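Local coordinates for putative flagellar protein FliS (PDB 4YOK), which is of unknown function, pairing a transthyretin-like (prealbumin-like) N-terminal domain with a probably E-set-like C-terminal one, at residues M135-D146 and A195-L203. Residues are numbered along the deposited sequence; the frame is centred on the assembly and turned at random.
Sequences MLLLSKTQFADD and AIYSPVVRL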
# COMPACT_ATOMS: atom_id res chain seq x y z
N MSE A 135 8.09 -2.60 10.27
CA MSE A 135 8.65 -1.24 10.32
C MSE A 135 7.72 -0.28 11.04
O MSE A 135 6.51 -0.26 10.78
CB MSE A 135 8.93 -0.71 8.89
CG MSE A 135 9.90 -1.58 8.11
SE MSE A 135 9.94 -1.03 6.25
CE MSE A 135 8.26 -2.01 5.71
N LEU A 136 8.30 0.50 11.96
CA LEU A 136 7.63 1.57 12.69
C LEU A 136 8.10 2.85 12.05
O LEU A 136 9.30 3.06 11.92
CB LEU A 136 7.97 1.51 14.19
CG LEU A 136 6.93 0.78 15.08
CD1 LEU A 136 6.67 -0.64 14.62
CD2 LEU A 136 7.29 0.88 16.54
N LEU A 137 7.15 3.66 11.53
CA LEU A 137 7.48 4.86 10.77
C LEU A 137 6.80 6.11 11.28
O LEU A 137 5.65 6.07 11.72
CB LEU A 137 7.04 4.67 9.29
CG LEU A 137 7.52 3.40 8.58
CD1 LEU A 137 6.66 3.09 7.35
CD2 LEU A 137 9.00 3.50 8.23
N LEU A 138 7.52 7.25 11.17
CA LEU A 138 6.97 8.57 11.45
C LEU A 138 7.31 9.48 10.28
O LEU A 138 8.38 9.33 9.67
CB LEU A 138 7.48 9.20 12.76
CG LEU A 138 7.08 8.50 14.07
CD1 LEU A 138 7.95 8.98 15.24
CD2 LEU A 138 5.60 8.72 14.40
N SER A 139 6.41 10.40 9.96
CA SER A 139 6.63 11.36 8.89
C SER A 139 6.12 12.74 9.31
O SER A 139 5.18 12.81 10.10
CB SER A 139 5.89 10.90 7.62
OG SER A 139 6.03 11.87 6.59
N LYS A 140 6.72 13.82 8.78
CA LYS A 140 6.25 15.21 8.94
C LYS A 140 5.04 15.50 8.04
O LYS A 140 4.46 16.59 8.13
CB LYS A 140 7.35 16.21 8.52
CG LYS A 140 8.50 16.39 9.47
CD LYS A 140 9.35 17.60 9.09
CE LYS A 140 10.23 17.40 7.88
NZ LYS A 140 11.36 18.37 7.85
N THR A 141 4.81 14.64 7.03
CA THR A 141 3.75 14.83 6.03
C THR A 141 2.77 13.67 6.01
O THR A 141 3.03 12.63 6.63
CB THR A 141 4.35 15.03 4.59
OG1 THR A 141 4.65 13.75 4.03
CG2 THR A 141 5.57 15.95 4.56
N GLN A 142 1.67 13.82 5.25
CA GLN A 142 0.63 12.79 5.08
C GLN A 142 1.18 11.54 4.41
O GLN A 142 0.51 10.51 4.42
CB GLN A 142 -0.53 13.32 4.20
CG GLN A 142 -1.24 14.55 4.72
CD GLN A 142 -1.98 15.26 3.60
OE1 GLN A 142 -2.18 14.73 2.49
NE2 GLN A 142 -2.38 16.49 3.86
N PHE A 143 2.38 11.64 3.79
CA PHE A 143 3.00 10.46 3.14
C PHE A 143 4.01 9.80 4.07
O PHE A 143 4.95 10.46 4.53
CB PHE A 143 3.69 10.86 1.82
CG PHE A 143 2.70 11.26 0.74
CD1 PHE A 143 2.07 10.29 -0.03
CD2 PHE A 143 2.40 12.60 0.52
CE1 PHE A 143 1.15 10.66 -1.02
CE2 PHE A 143 1.47 12.97 -0.47
CZ PHE A 143 0.86 11.99 -1.23
N ALA A 144 3.82 8.51 4.33
CA ALA A 144 4.76 7.75 5.18
C ALA A 144 4.93 6.37 4.62
O ALA A 144 3.94 5.68 4.40
CB ALA A 144 4.25 7.68 6.62
N ASP A 145 6.17 5.96 4.35
CA ASP A 145 6.46 4.61 3.86
C ASP A 145 7.93 4.26 4.16
O ASP A 145 8.61 5.04 4.84
CB ASP A 145 6.09 4.43 2.37
CG ASP A 145 6.73 5.46 1.46
OD1 ASP A 145 7.98 5.45 1.34
OD2 ASP A 145 5.98 6.22 0.78
N ASP A 146 8.40 3.08 3.71
CA ASP A 146 9.76 2.62 4.00
C ASP A 146 10.86 3.56 3.47
O ASP A 146 11.97 3.55 4.02
CB ASP A 146 9.98 1.18 3.48
CG ASP A 146 9.68 0.92 2.02
OD1 ASP A 146 9.37 1.88 1.30
OD2 ASP A 146 9.69 -0.26 1.62
N ALA A 195 5.96 -3.80 0.90
CA ALA A 195 5.25 -4.11 2.15
C ALA A 195 3.76 -3.74 2.06
O ALA A 195 3.34 -2.96 1.17
CB ALA A 195 5.89 -3.32 3.30
N ILE A 196 2.98 -4.25 3.03
CA ILE A 196 1.59 -3.84 3.29
C ILE A 196 1.70 -2.95 4.52
O ILE A 196 2.60 -3.14 5.35
CB ILE A 196 0.59 -5.01 3.46
CG1 ILE A 196 -0.89 -4.50 3.38
CG2 ILE A 196 0.85 -5.81 4.74
CD1 ILE A 196 -1.74 -5.20 2.41
N TYR A 197 0.84 -1.95 4.62
CA TYR A 197 0.90 -1.01 5.72
C TYR A 197 -0.44 -0.87 6.43
O TYR A 197 -1.48 -1.33 5.96
CB TYR A 197 1.31 0.38 5.17
CG TYR A 197 2.69 0.46 4.53
CD1 TYR A 197 2.89 0.12 3.20
CD2 TYR A 197 3.79 0.94 5.26
CE1 TYR A 197 4.15 0.21 2.61
CE2 TYR A 197 5.05 1.02 4.69
CZ TYR A 197 5.23 0.65 3.37
OH TYR A 197 6.46 0.76 2.79
N SER A 198 -0.41 -0.19 7.57
CA SER A 198 -1.60 0.27 8.26
C SER A 198 -2.05 1.57 7.57
O SER A 198 -1.25 2.14 6.82
CB SER A 198 -1.25 0.57 9.72
OG SER A 198 -0.37 1.68 9.83
N PRO A 199 -3.25 2.12 7.82
CA PRO A 199 -3.51 3.50 7.37
C PRO A 199 -2.53 4.45 8.06
O PRO A 199 -1.96 4.11 9.11
CB PRO A 199 -4.94 3.78 7.89
CG PRO A 199 -5.51 2.45 8.21
CD PRO A 199 -4.37 1.60 8.65
N VAL A 200 -2.32 5.64 7.48
CA VAL A 200 -1.50 6.66 8.11
C VAL A 200 -2.36 7.30 9.19
O VAL A 200 -3.53 7.59 8.92
CB VAL A 200 -1.01 7.70 7.06
CG1 VAL A 200 -0.31 8.90 7.70
CG2 VAL A 200 -0.13 7.04 6.02
N VAL A 201 -1.82 7.48 10.40
CA VAL A 201 -2.49 8.08 11.56
C VAL A 201 -1.81 9.41 11.92
O VAL A 201 -0.61 9.41 12.20
CB VAL A 201 -2.46 7.07 12.77
CG1 VAL A 201 -3.08 7.69 14.03
CG2 VAL A 201 -3.18 5.77 12.41
N ARG A 202 -2.58 10.52 11.95
CA ARG A 202 -2.04 11.80 12.35
C ARG A 202 -1.95 11.85 13.89
O ARG A 202 -2.96 11.67 14.57
CB ARG A 202 -2.86 12.99 11.80
CG ARG A 202 -2.15 14.29 12.07
CD ARG A 202 -2.82 15.49 11.44
NE ARG A 202 -2.10 16.70 11.80
CZ ARG A 202 -2.39 17.91 11.34
NH1 ARG A 202 -3.39 18.08 10.49
NH2 ARG A 202 -1.68 18.96 11.72
N LEU A 203 -0.75 12.09 14.43
CA LEU A 203 -0.54 12.14 15.88
C LEU A 203 -0.50 13.57 16.39
O LEU A 203 -0.82 13.80 17.56
CB LEU A 203 0.75 11.41 16.29
CG LEU A 203 0.86 9.93 15.92
CD1 LEU A 203 2.17 9.36 16.39
CD2 LEU A 203 -0.29 9.10 16.50
O HOH W 1 6.99 -0.93 0.74
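Y197 fills the tight part of this contact, its ring reaching from strand 196-202 towards L137 and the loop residues D145 and D146. CD1 of L137 meets the ring edge at CE2, 3.7 Å away and near the ring plane; a branched leucine suits this apolar flank. With CG anti to its carbonyl carbon (chi1 -63°), Y197 carries its hydroxyl up to the loop, where OH accepts from the D146 N-H at 3.2 Å (154° at the hydrogen). The same OH donates to a water 2.7 Å away, which also donates a hydrogen bond to D146 OD2 and accepts one from A195 N. A phenylalanine here would probably leave D146 N without its acceptor and the water with one grip fewer. Beside this network the flexible M135, a selenomethionine, bends its CE to within 3.6 Å of A195 CB. V200, compact and branched, packs CG1 on Q142 O at 3.7 Å and also touches Y182 and R184. Packing thins towards the exposed Q142 side chain, and V200 CG2 stays 4.5 Å from A144 CB. In the antiparallel sheet, strand 182-189 separates strands 131-139 and 196-202, and its R184 hydrogen-bonds A144 O and S198 O, tying loop to edge strand.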